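Local coordinates for tryptophan synthase alpha chain (Aquifex aeolicus, PDB 2EKC), which probably catalyses, as the alpha subunit of tryptophan synthase, the aldol cleavage of indoleglycerol phosphate to indole and glyceraldehyde 3-phosphate, at residues I50-S55 against E79-L84; V20-V25 against V66-A71; Y27-T32 against G242-E247; L117-G122 against Y146-V151. One frame throughout, in Å; residues are numbered along the deposited sequence.

Contact 1. Residues I50-S55 against E79-L84; sequences IGFPFS and EDVLEL
Val81 spreads its two methyl groups over different parts of the segment 50-55. CG1, anti to the backbone N (chi1 172°), meets CG2 of Ile50 at 3.9 Å, the two side chains sliding past each other in opposite directions. The other methyl, CG2, faces the adjoining rings of Phe52 and Pro53: it lies 3.8 Å from Phe52 CD1, approaching the aromatic ring obliquely, and 4.0 Å from Pro53 CD, at the border of the pyrrolidine ring. Val81 and Phe52 cross at about a right angle, and their CA atoms stand 6.3 Å apart. One turn on, Leu84 adds a looser touch, its CD2 4.4 Å from Ile50 CG2. The interface is apolar and buried. Behind Leu84 lie Leu34 and Phe37 of helix 30-42, while Phe78 packs its ring against Phe52 from the beginning of helix 78-91. The backbone of Ile50 pairs with Leu98 and Met100, and that of Gly51 with Leu23 and Val25, so Val81 presses on a strand tied to neighbours on both flanks. Strand 47-51 carries Glu49, a predicted proton acceptor, and its packing under an outer helix is the layered strand-and-helix wall of a TIM barrel.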
# COMPACT_ATOMS: atom_id res chain seq x y z
N ILE A 50 0.12 -2.48 5.01
CA ILE A 50 -0.29 -3.41 6.06
C ILE A 50 -1.77 -3.75 5.93
O ILE A 50 -2.62 -2.88 6.09
CB ILE A 50 -0.02 -2.78 7.45
CG1 ILE A 50 1.45 -2.37 7.56
CG2 ILE A 50 -0.40 -3.77 8.55
CD1 ILE A 50 1.84 -1.71 8.89
N GLY A 51 -2.06 -5.02 5.64
CA GLY A 51 -3.44 -5.44 5.48
C GLY A 51 -4.22 -5.66 6.77
O GLY A 51 -3.79 -6.41 7.64
N PHE A 52 -5.37 -4.99 6.87
CA PHE A 52 -6.26 -5.06 8.03
C PHE A 52 -7.41 -5.99 7.62
O PHE A 52 -8.29 -5.60 6.86
CB PHE A 52 -6.76 -3.64 8.34
CG PHE A 52 -7.81 -3.54 9.43
CD1 PHE A 52 -8.06 -4.60 10.30
CD2 PHE A 52 -8.53 -2.36 9.60
CE1 PHE A 52 -9.01 -4.48 11.33
CE2 PHE A 52 -9.48 -2.22 10.62
CZ PHE A 52 -9.72 -3.29 11.48
N PRO A 53 -7.41 -7.25 8.11
CA PRO A 53 -8.45 -8.23 7.77
C PRO A 53 -9.88 -7.70 7.86
O PRO A 53 -10.26 -7.12 8.87
CB PRO A 53 -8.19 -9.36 8.77
CG PRO A 53 -6.71 -9.27 9.00
CD PRO A 53 -6.51 -7.78 9.14
N PHE A 54 -10.66 -7.92 6.80
CA PHE A 54 -12.04 -7.45 6.75
C PHE A 54 -12.99 -8.58 6.33
O PHE A 54 -12.63 -9.44 5.52
CB PHE A 54 -12.14 -6.27 5.78
CG PHE A 54 -13.51 -5.63 5.72
CD1 PHE A 54 -14.14 -5.22 6.89
CD2 PHE A 54 -14.15 -5.44 4.50
CE1 PHE A 54 -15.40 -4.62 6.84
CE2 PHE A 54 -15.41 -4.84 4.45
CZ PHE A 54 -16.04 -4.43 5.62
N SER A 55 -14.21 -8.56 6.87
CA SER A 55 -15.20 -9.60 6.58
C SER A 55 -15.81 -9.60 5.18
O SER A 55 -16.42 -10.59 4.78
CB SER A 55 -16.33 -9.52 7.61
OG SER A 55 -17.06 -8.32 7.43
N GLU A 79 -6.53 -4.08 16.88
CA GLU A 79 -5.48 -3.95 17.89
C GLU A 79 -4.24 -4.76 17.53
O GLU A 79 -3.11 -4.34 17.82
CB GLU A 79 -5.99 -4.41 19.26
CG GLU A 79 -6.98 -3.44 19.92
CD GLU A 79 -8.40 -3.61 19.42
OE1 GLU A 79 -8.63 -4.46 18.54
OE2 GLU A 79 -9.29 -2.89 19.93
N ASP A 80 -4.43 -5.93 16.92
CA ASP A 80 -3.29 -6.77 16.55
C ASP A 80 -2.56 -6.14 15.37
O ASP A 80 -1.34 -6.22 15.27
CB ASP A 80 -3.77 -8.18 16.17
CG ASP A 80 -4.51 -8.87 17.31
OD1 ASP A 80 -3.90 -9.07 18.39
OD2 ASP A 80 -5.69 -9.22 17.13
N VAL A 81 -3.32 -5.52 14.47
CA VAL A 81 -2.74 -4.87 13.31
C VAL A 81 -1.81 -3.75 13.74
O VAL A 81 -0.70 -3.62 13.23
CB VAL A 81 -3.83 -4.28 12.39
CG1 VAL A 81 -3.18 -3.44 11.29
CG2 VAL A 81 -4.66 -5.41 11.77
N LEU A 82 -2.26 -2.93 14.69
CA LEU A 82 -1.44 -1.81 15.15
C LEU A 82 -0.26 -2.27 16.00
O LEU A 82 0.77 -1.59 16.03
CB LEU A 82 -2.30 -0.80 15.92
CG LEU A 82 -3.38 -0.09 15.09
CD1 LEU A 82 -4.03 1.00 15.92
CD2 LEU A 82 -2.75 0.52 13.83
N GLU A 83 -0.40 -3.40 16.69
CA GLU A 83 0.69 -3.93 17.50
C GLU A 83 1.83 -4.32 16.55
O GLU A 83 3.00 -4.09 16.84
CB GLU A 83 0.23 -5.15 18.29
CG GLU A 83 1.35 -5.90 19.02
CD GLU A 83 1.98 -5.10 20.15
OE1 GLU A 83 2.52 -4.00 19.89
OE2 GLU A 83 1.94 -5.57 21.31
N LEU A 84 1.47 -4.91 15.41
CA LEU A 84 2.45 -5.32 14.41
C LEU A 84 3.12 -4.09 13.81
O LEU A 84 4.33 -4.08 13.59
CB LEU A 84 1.78 -6.15 13.31
CG LEU A 84 2.66 -6.65 12.16
CD1 LEU A 84 2.12 -7.97 11.62
CD2 LEU A 84 2.73 -5.60 11.06

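Contact 2. Residues V20-V25 against V66-A71; sequences VSYLMV and VAHEVA
Met24 sends CG anti to its backbone nitrogen (chi1 -179°) and then bends at chi2 (74°) and chi3, a hook that delivers CE to the ring of His68. His68 meets it from the helix: its CG is anti to the carbonyl carbon (chi1 -85°), which carries the imidazole back to the strand although its CB points away. The methyl settles over the centre of one ring face, CE lying 3.4 Å from the centroid, a CH-pi contact. SD follows over the same face at 4.4 Å from the centroid, so the sulfur also makes a Met-aromatic contact, and the two side chains cross at about a right angle. Nearer the backbone, Met24 CB rests on Ala67 CB at 3.8 Å, while Met24 CG reaches Ala71 CB, one turn along, at 4.3 Å. Strand 18-24 is the first of the eight parallel strands of the TIM barrel, and helix 62-73 lies beyond its C-terminal end, on the side of the predicted active-site residues; the axes of strand 20-24 and helix 66-71 come within 9.3 Å. The ring is held through both nitrogens: ND1 bonds to the backbone N of Phe54, and NE2 to OD2 of Asp60, a predicted proton acceptor. A leucine in place of His68 would probably leave Phe54 N and the Asp60 carboxylate without these partners and take away the flat face under the methionine methyl. Val25 O, 3.4 Å from Ala71 CB, is buried with no polar partner.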
# COMPACT_ATOMS: atom_id res chain seq x y z
N VAL A 20 6.57 -1.23 -3.31
CA VAL A 20 5.56 -1.20 -2.26
C VAL A 20 5.11 -2.64 -2.05
O VAL A 20 4.55 -3.25 -2.97
CB VAL A 20 4.36 -0.34 -2.68
CG1 VAL A 20 3.32 -0.30 -1.59
CG2 VAL A 20 4.83 1.07 -3.01
N SER A 21 5.35 -3.20 -0.87
CA SER A 21 4.97 -4.58 -0.58
C SER A 21 3.74 -4.65 0.30
O SER A 21 3.63 -3.95 1.31
CB SER A 21 6.13 -5.32 0.09
OG SER A 21 7.28 -5.30 -0.74
N TYR A 22 2.81 -5.52 -0.10
CA TYR A 22 1.55 -5.68 0.60
C TYR A 22 1.41 -7.09 1.18
O TYR A 22 1.48 -8.08 0.45
CB TYR A 22 0.42 -5.35 -0.39
CG TYR A 22 -1.01 -5.56 0.07
CD1 TYR A 22 -1.39 -5.38 1.40
CD2 TYR A 22 -1.99 -5.92 -0.85
CE1 TYR A 22 -2.72 -5.54 1.80
CE2 TYR A 22 -3.33 -6.08 -0.47
CZ TYR A 22 -3.68 -5.89 0.85
OH TYR A 22 -5.00 -6.07 1.23
N LEU A 23 1.24 -7.17 2.50
CA LEU A 23 1.06 -8.44 3.20
C LEU A 23 -0.11 -8.27 4.17
O LEU A 23 -0.43 -7.15 4.57
CB LEU A 23 2.33 -8.83 3.98
CG LEU A 23 3.52 -9.39 3.20
CD1 LEU A 23 4.71 -9.57 4.15
CD2 LEU A 23 3.15 -10.72 2.57
N MET A 24 -0.73 -9.38 4.55
CA MET A 24 -1.88 -9.36 5.46
C MET A 24 -1.50 -9.79 6.88
O MET A 24 -0.87 -10.82 7.07
CB MET A 24 -2.97 -10.30 4.93
CG MET A 24 -4.23 -10.35 5.79
SD MET A 24 -5.23 -8.86 5.61
CE MET A 24 -5.73 -9.02 3.92
N VAL A 25 -1.91 -8.99 7.87
CA VAL A 25 -1.61 -9.33 9.25
C VAL A 25 -2.43 -10.56 9.64
O VAL A 25 -3.64 -10.57 9.45
CB VAL A 25 -1.99 -8.20 10.23
CG1 VAL A 25 -1.71 -8.65 11.67
CG2 VAL A 25 -1.20 -6.93 9.92
N VAL A 66 -8.56 -14.75 0.51
CA VAL A 66 -8.30 -15.91 1.37
C VAL A 66 -7.55 -15.43 2.61
O VAL A 66 -7.86 -15.84 3.73
CB VAL A 66 -7.44 -16.98 0.65
CG1 VAL A 66 -6.99 -18.05 1.66
CG2 VAL A 66 -8.24 -17.62 -0.47
N ALA A 67 -6.58 -14.55 2.41
CA ALA A 67 -5.80 -14.00 3.52
C ALA A 67 -6.74 -13.31 4.52
O ALA A 67 -6.58 -13.45 5.73
CB ALA A 67 -4.75 -13.01 3.01
N HIS A 68 -7.71 -12.57 4.00
CA HIS A 68 -8.67 -11.88 4.87
C HIS A 68 -9.40 -12.88 5.76
O HIS A 68 -9.42 -12.76 6.99
CB HIS A 68 -9.71 -11.14 4.02
CG HIS A 68 -9.28 -9.78 3.58
ND1 HIS A 68 -9.36 -8.67 4.40
CD2 HIS A 68 -8.82 -9.33 2.39
CE1 HIS A 68 -8.96 -7.60 3.73
NE2 HIS A 68 -8.63 -7.97 2.51
N GLU A 69 -10.02 -13.87 5.12
CA GLU A 69 -10.80 -14.89 5.81
C GLU A 69 -10.01 -15.66 6.86
O GLU A 69 -10.46 -15.79 8.01
CB GLU A 69 -11.36 -15.88 4.78
CG GLU A 69 -12.39 -16.84 5.36
CD GLU A 69 -12.79 -17.93 4.38
OE1 GLU A 69 -13.03 -17.60 3.20
OE2 GLU A 69 -12.87 -19.11 4.79
N VAL A 70 -8.85 -16.16 6.47
CA VAL A 70 -8.00 -16.92 7.38
C VAL A 70 -7.61 -16.05 8.58
O VAL A 70 -7.75 -16.47 9.72
CB VAL A 70 -6.74 -17.43 6.65
CG1 VAL A 70 -5.79 -18.11 7.64
CG2 VAL A 70 -7.15 -18.41 5.55
N ALA A 71 -7.12 -14.84 8.31
CA ALA A 71 -6.72 -13.94 9.39
C ALA A 71 -7.87 -13.69 10.35
O ALA A 71 -7.67 -13.66 11.56
CB ALA A 71 -6.23 -12.61 8.81

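Contact 3. Residues Y27-T32 against G242-E247; sequences YPDYET and GQKKIE
Thr32 and Lys244 make the closest side-chain pair, crossing at about a right angle with Thr32 CG2 3.7 Å from Lys244 CG. Extended beyond CG, the lysine carries its methylenes past Thr32 OG1 towards Asp29, whose OD2 lies 3.9 Å from Lys244 CE. Lys244 NZ stops 4.3 Å from Asp29 OD2, too far for a salt bridge, though the opposite charges probably still attract. At the other end of the contact Tyr27 OH approaches Gly242 CA to 3.3 Å, an approach made possible by the missing side chain. Pro28, which follows a cis peptide bond, fills in between, its CG 4.2 Å from Lys244 CG, and Ile246 CD1 borders the Thr32 backbone. In the next shell, the Asp29 carboxylate fixes Thr32 with two bonds: OD1 accepts from Thr32 N at 2.7 Å in a nearly straight bond (173°), and OD2 accepts from Thr32 OG1 at 2.7 Å. Both are met on the syn side, somewhat out of the carboxylate plane. Farther out, Tyr27 leans on Val238 and on Ala67 and Val70 of helix 62-73. Lys244, with positive phi, is the C-prime residue of the Schellman motif closing helix 235-242. The arrangement thus sets the Asp29 N-cap of helix 30-42 against a Schellman helix end, where the first and last parts of the TIM barrel's outer layer come together.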
# COMPACT_ATOMS: atom_id res chain seq x y z
N TYR A 27 -1.98 -13.74 8.40
CA TYR A 27 -2.01 -14.79 7.38
C TYR A 27 -0.61 -15.30 7.08
O TYR A 27 0.28 -14.52 6.74
CB TYR A 27 -2.62 -14.28 6.08
CG TYR A 27 -2.60 -15.32 4.98
CD1 TYR A 27 -3.47 -16.41 5.01
CD2 TYR A 27 -1.68 -15.25 3.93
CE1 TYR A 27 -3.43 -17.40 4.03
CE2 TYR A 27 -1.62 -16.24 2.94
CZ TYR A 27 -2.50 -17.31 3.00
OH TYR A 27 -2.45 -18.29 2.03
N PRO A 28 -0.39 -16.62 7.15
CA PRO A 28 -1.36 -17.67 7.50
C PRO A 28 -1.69 -17.71 8.99
O PRO A 28 -2.61 -18.40 9.41
CB PRO A 28 -0.67 -18.94 7.01
CG PRO A 28 0.78 -18.63 7.20
CD PRO A 28 0.87 -17.22 6.67
N ASP A 29 -0.91 -16.96 9.77
CA ASP A 29 -1.08 -16.83 11.22
C ASP A 29 -0.26 -15.61 11.63
O ASP A 29 0.62 -15.18 10.87
CB ASP A 29 -0.60 -18.09 11.96
CG ASP A 29 0.86 -18.41 11.71
OD1 ASP A 29 1.74 -17.72 12.26
OD2 ASP A 29 1.14 -19.37 10.96
N TYR A 30 -0.53 -15.03 12.80
CA TYR A 30 0.20 -13.84 13.22
C TYR A 30 1.71 -13.98 13.16
O TYR A 30 2.38 -13.18 12.50
CB TYR A 30 -0.20 -13.41 14.64
CG TYR A 30 0.37 -12.06 15.02
CD1 TYR A 30 -0.29 -10.88 14.68
CD2 TYR A 30 1.59 -11.96 15.68
CE1 TYR A 30 0.26 -9.63 14.98
CE2 TYR A 30 2.15 -10.72 15.99
CZ TYR A 30 1.48 -9.56 15.64
OH TYR A 30 2.03 -8.33 15.93
N GLU A 31 2.25 -14.99 13.84
CA GLU A 31 3.70 -15.21 13.87
C GLU A 31 4.33 -15.27 12.48
O GLU A 31 5.31 -14.58 12.20
CB GLU A 31 4.03 -16.49 14.64
CG GLU A 31 5.52 -16.78 14.72
CD GLU A 31 5.85 -18.01 15.56
OE1 GLU A 31 5.31 -19.10 15.26
OE2 GLU A 31 6.65 -17.89 16.51
N THR A 32 3.77 -16.11 11.61
CA THR A 32 4.28 -16.25 10.25
C THR A 32 4.21 -14.93 9.48
O THR A 32 5.14 -14.57 8.77
CB THR A 32 3.51 -17.34 9.48
OG1 THR A 32 3.59 -18.58 10.19
CG2 THR A 32 4.09 -17.52 8.08
N GLY A 242 1.66 -17.87 2.45
CA GLY A 242 0.70 -18.92 2.75
C GLY A 242 1.31 -20.28 3.05
O GLY A 242 0.75 -21.06 3.82
N GLN A 243 2.46 -20.57 2.43
CA GLN A 243 3.15 -21.84 2.64
C GLN A 243 4.37 -21.62 3.53
O GLN A 243 5.26 -22.46 3.59
CB GLN A 243 3.63 -22.42 1.31
CG GLN A 243 2.54 -22.86 0.35
CD GLN A 243 3.13 -23.42 -0.94
OE1 GLN A 243 3.77 -24.47 -0.93
NE2 GLN A 243 2.92 -22.72 -2.04
N LYS A 244 4.42 -20.47 4.20
CA LYS A 244 5.53 -20.14 5.08
C LYS A 244 6.88 -20.20 4.36
O LYS A 244 7.90 -20.55 4.96
CB LYS A 244 5.54 -21.08 6.29
CG LYS A 244 4.23 -21.10 7.06
CD LYS A 244 4.26 -22.09 8.21
CE LYS A 244 2.90 -22.17 8.90
NZ LYS A 244 2.88 -23.18 9.99
N LYS A 245 6.88 -19.86 3.07
CA LYS A 245 8.11 -19.87 2.28
C LYS A 245 8.78 -18.51 2.40
O LYS A 245 8.83 -17.73 1.44
CB LYS A 245 7.79 -20.21 0.82
CG LYS A 245 7.27 -21.64 0.65
CD LYS A 245 6.64 -21.90 -0.72
CE LYS A 245 7.68 -21.98 -1.83
NZ LYS A 245 7.06 -22.41 -3.12
N ILE A 246 9.28 -18.24 3.60
CA ILE A 246 9.91 -16.97 3.93
C ILE A 246 11.18 -16.66 3.13
O ILE A 246 11.38 -15.52 2.70
CB ILE A 246 10.25 -16.91 5.44
CG1 ILE A 246 9.00 -17.26 6.26
CG2 ILE A 246 10.77 -15.52 5.81
CD1 ILE A 246 7.76 -16.46 5.88
N GLU A 247 12.03 -17.66 2.94
CA GLU A 247 13.26 -17.43 2.19
C GLU A 247 12.95 -17.08 0.74
O GLU A 247 13.59 -16.20 0.17
CB GLU A 247 14.16 -18.67 2.24
CG GLU A 247 15.53 -18.42 1.62
CD GLU A 247 16.41 -19.66 1.62
OE1 GLU A 247 16.62 -20.25 2.70
OE2 GLU A 247 16.89 -20.04 0.53

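Contact 4. Residues L117-G122 against Y146-V151; sequences LSREKG and YVLSFV
The guanidinium of Arg119 takes the backbone carbonyl of Val147 over one face, Val147 O standing 3.2 Å from Arg119 CZ and above the centre of the group. Tyr146 O approaches the same guanidinium obliquely and lies 3.4 Å from Arg119 CD. These meet where two outer helices of the TIM barrel, 111-120 and 133-145, come to their C-terminal ends. Both close in Schellman motifs, with Gly122 and Val147 as the C-prime residues of positive phi. Arg119 starts with CG anti to its nitrogen (chi1 -169°) and bends at chi2 (57°), which lays the chain across the turn at 146-147. The two carbonyls lie near a helix end, so the positive charge above them is probably favourable even without a hydrogen bond to either. NH1 itself makes a weak hydrogen bond to Ile123 O and a long, weak ion pair with Asp124. With an alanine here, the two carbonyls are likely to lose that charge and the flank of Leu148 its cover. That flank is apolar: Leu148 CD2 packs against Arg119 CD at 4.0 Å, and Leu148 CD1 reaches Ser118 CB at 4.4 Å. On the same side of the guanidinium plane as Val147 O, but displaced beyond the rim, Val147 CG1 lies 3.6 Å from Arg119 NH2.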
# COMPACT_ATOMS: atom_id res chain seq x y z
N LEU A 117 -5.40 6.25 17.07
CA LEU A 117 -4.66 5.01 17.30
C LEU A 117 -3.65 4.70 16.21
O LEU A 117 -2.52 4.30 16.50
CB LEU A 117 -5.64 3.84 17.45
CG LEU A 117 -6.50 3.91 18.72
CD1 LEU A 117 -7.57 2.85 18.69
CD2 LEU A 117 -5.60 3.74 19.94
N SER A 118 -4.05 4.86 14.95
CA SER A 118 -3.15 4.59 13.82
C SER A 118 -1.88 5.42 13.92
O SER A 118 -0.77 4.91 13.76
CB SER A 118 -3.86 4.89 12.49
OG SER A 118 -4.91 3.97 12.24
N ARG A 119 -2.04 6.72 14.17
CA ARG A 119 -0.89 7.61 14.27
C ARG A 119 0.03 7.23 15.43
O ARG A 119 1.25 7.25 15.29
CB ARG A 119 -1.36 9.05 14.44
CG ARG A 119 -0.27 10.09 14.30
CD ARG A 119 0.43 9.95 12.95
NE ARG A 119 1.35 11.05 12.67
CZ ARG A 119 2.20 11.06 11.65
NH1 ARG A 119 2.26 10.03 10.82
NH2 ARG A 119 2.99 12.11 11.45
N GLU A 120 -0.56 6.88 16.57
CA GLU A 120 0.23 6.52 17.74
C GLU A 120 1.05 5.24 17.55
O GLU A 120 2.09 5.08 18.19
CB GLU A 120 -0.68 6.35 18.96
CG GLU A 120 -1.56 7.57 19.25
CD GLU A 120 -2.24 7.49 20.61
OE1 GLU A 120 -2.56 6.37 21.05
OE2 GLU A 120 -2.48 8.55 21.22
N LYS A 121 0.60 4.36 16.66
CA LYS A 121 1.30 3.10 16.43
C LYS A 121 2.20 3.04 15.19
O LYS A 121 2.55 1.95 14.74
CB LYS A 121 0.30 1.94 16.39
CG LYS A 121 -0.52 1.77 17.65
CD LYS A 121 0.32 1.29 18.81
CE LYS A 121 -0.54 1.06 20.05
NZ LYS A 121 0.26 0.54 21.19
N GLY A 122 2.55 4.19 14.63
CA GLY A 122 3.44 4.19 13.48
C GLY A 122 2.88 4.24 12.07
O GLY A 122 3.64 4.19 11.11
N TYR A 146 -4.88 14.38 12.17
CA TYR A 146 -3.91 13.46 12.77
C TYR A 146 -2.67 13.25 11.92
O TYR A 146 -1.87 12.35 12.18
CB TYR A 146 -4.59 12.12 13.08
CG TYR A 146 -5.61 12.22 14.20
CD1 TYR A 146 -5.22 12.12 15.53
CD2 TYR A 146 -6.95 12.49 13.92
CE1 TYR A 146 -6.15 12.28 16.57
CE2 TYR A 146 -7.88 12.66 14.94
CZ TYR A 146 -7.47 12.56 16.27
OH TYR A 146 -8.40 12.73 17.27
N VAL A 147 -2.51 14.09 10.91
CA VAL A 147 -1.35 14.01 10.03
C VAL A 147 -1.14 12.61 9.46
O VAL A 147 -0.06 12.02 9.58
CB VAL A 147 -0.06 14.46 10.77
CG1 VAL A 147 1.07 14.68 9.78
CG2 VAL A 147 -0.33 15.73 11.57
N LEU A 148 -2.20 12.08 8.86
CA LEU A 148 -2.17 10.77 8.21
C LEU A 148 -2.33 11.07 6.72
O LEU A 148 -3.31 11.71 6.31
CB LEU A 148 -3.32 9.90 8.71
CG LEU A 148 -3.18 9.42 10.15
CD1 LEU A 148 -4.49 8.83 10.63
CD2 LEU A 148 -2.05 8.39 10.22
N SER A 149 -1.38 10.62 5.92
CA SER A 149 -1.38 10.88 4.49
C SER A 149 -2.53 10.23 3.72
O SER A 149 -2.74 9.02 3.80
CB SER A 149 -0.03 10.44 3.91
OG SER A 149 0.20 11.03 2.65
N PHE A 150 -3.27 11.05 2.99
CA PHE A 150 -4.38 10.55 2.19
C PHE A 150 -3.86 10.14 0.81
O PHE A 150 -3.25 10.94 0.10
CB PHE A 150 -5.46 11.62 2.03
CG PHE A 150 -6.69 11.14 1.33
CD1 PHE A 150 -7.59 10.30 1.97
CD2 PHE A 150 -6.94 11.51 0.01
CE1 PHE A 150 -8.72 9.82 1.30
CE2 PHE A 150 -8.07 11.04 -0.67
CZ PHE A 150 -8.96 10.20 -0.02
N VAL A 151 -4.11 8.89 0.44
CA VAL A 151 -3.66 8.37 -0.84
C VAL A 151 -4.85 8.05 -1.75
O VAL A 151 -5.50 7.02 -1.60
CB VAL A 151 -2.83 7.08 -0.64
CG1 VAL A 151 -2.35 6.54 -1.98
CG2 VAL A 151 -1.64 7.38 0.28

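Contacts 1 and 2, with centres about 9 Å apart, share one piece of the barrel wall: their strands are neighbours in the sheet, and Pro53 CG packs on Val25 O at 3.4 Å and on Ala71 CB. Contact 3 extends this group outward, its centre about 10 Å from that of contact 2, with Val70 CG1 3.6 Å from Pro28 O and Tyr30 on Leu84 of contact 1. The side chains of Tyr22 and His68 in contact 2 come within about 3 Å of those of the predicted proton acceptors Glu49 and Asp60 respectively; Ile50 of contact 1 is about 6 Å from Glu49. Contact 4, about 14 Å from contact 1 between centres, touches it where Leu82 meets Leu117 and Lys121, but stands apart from contacts 2 and 3, at about 20 and 27 Å.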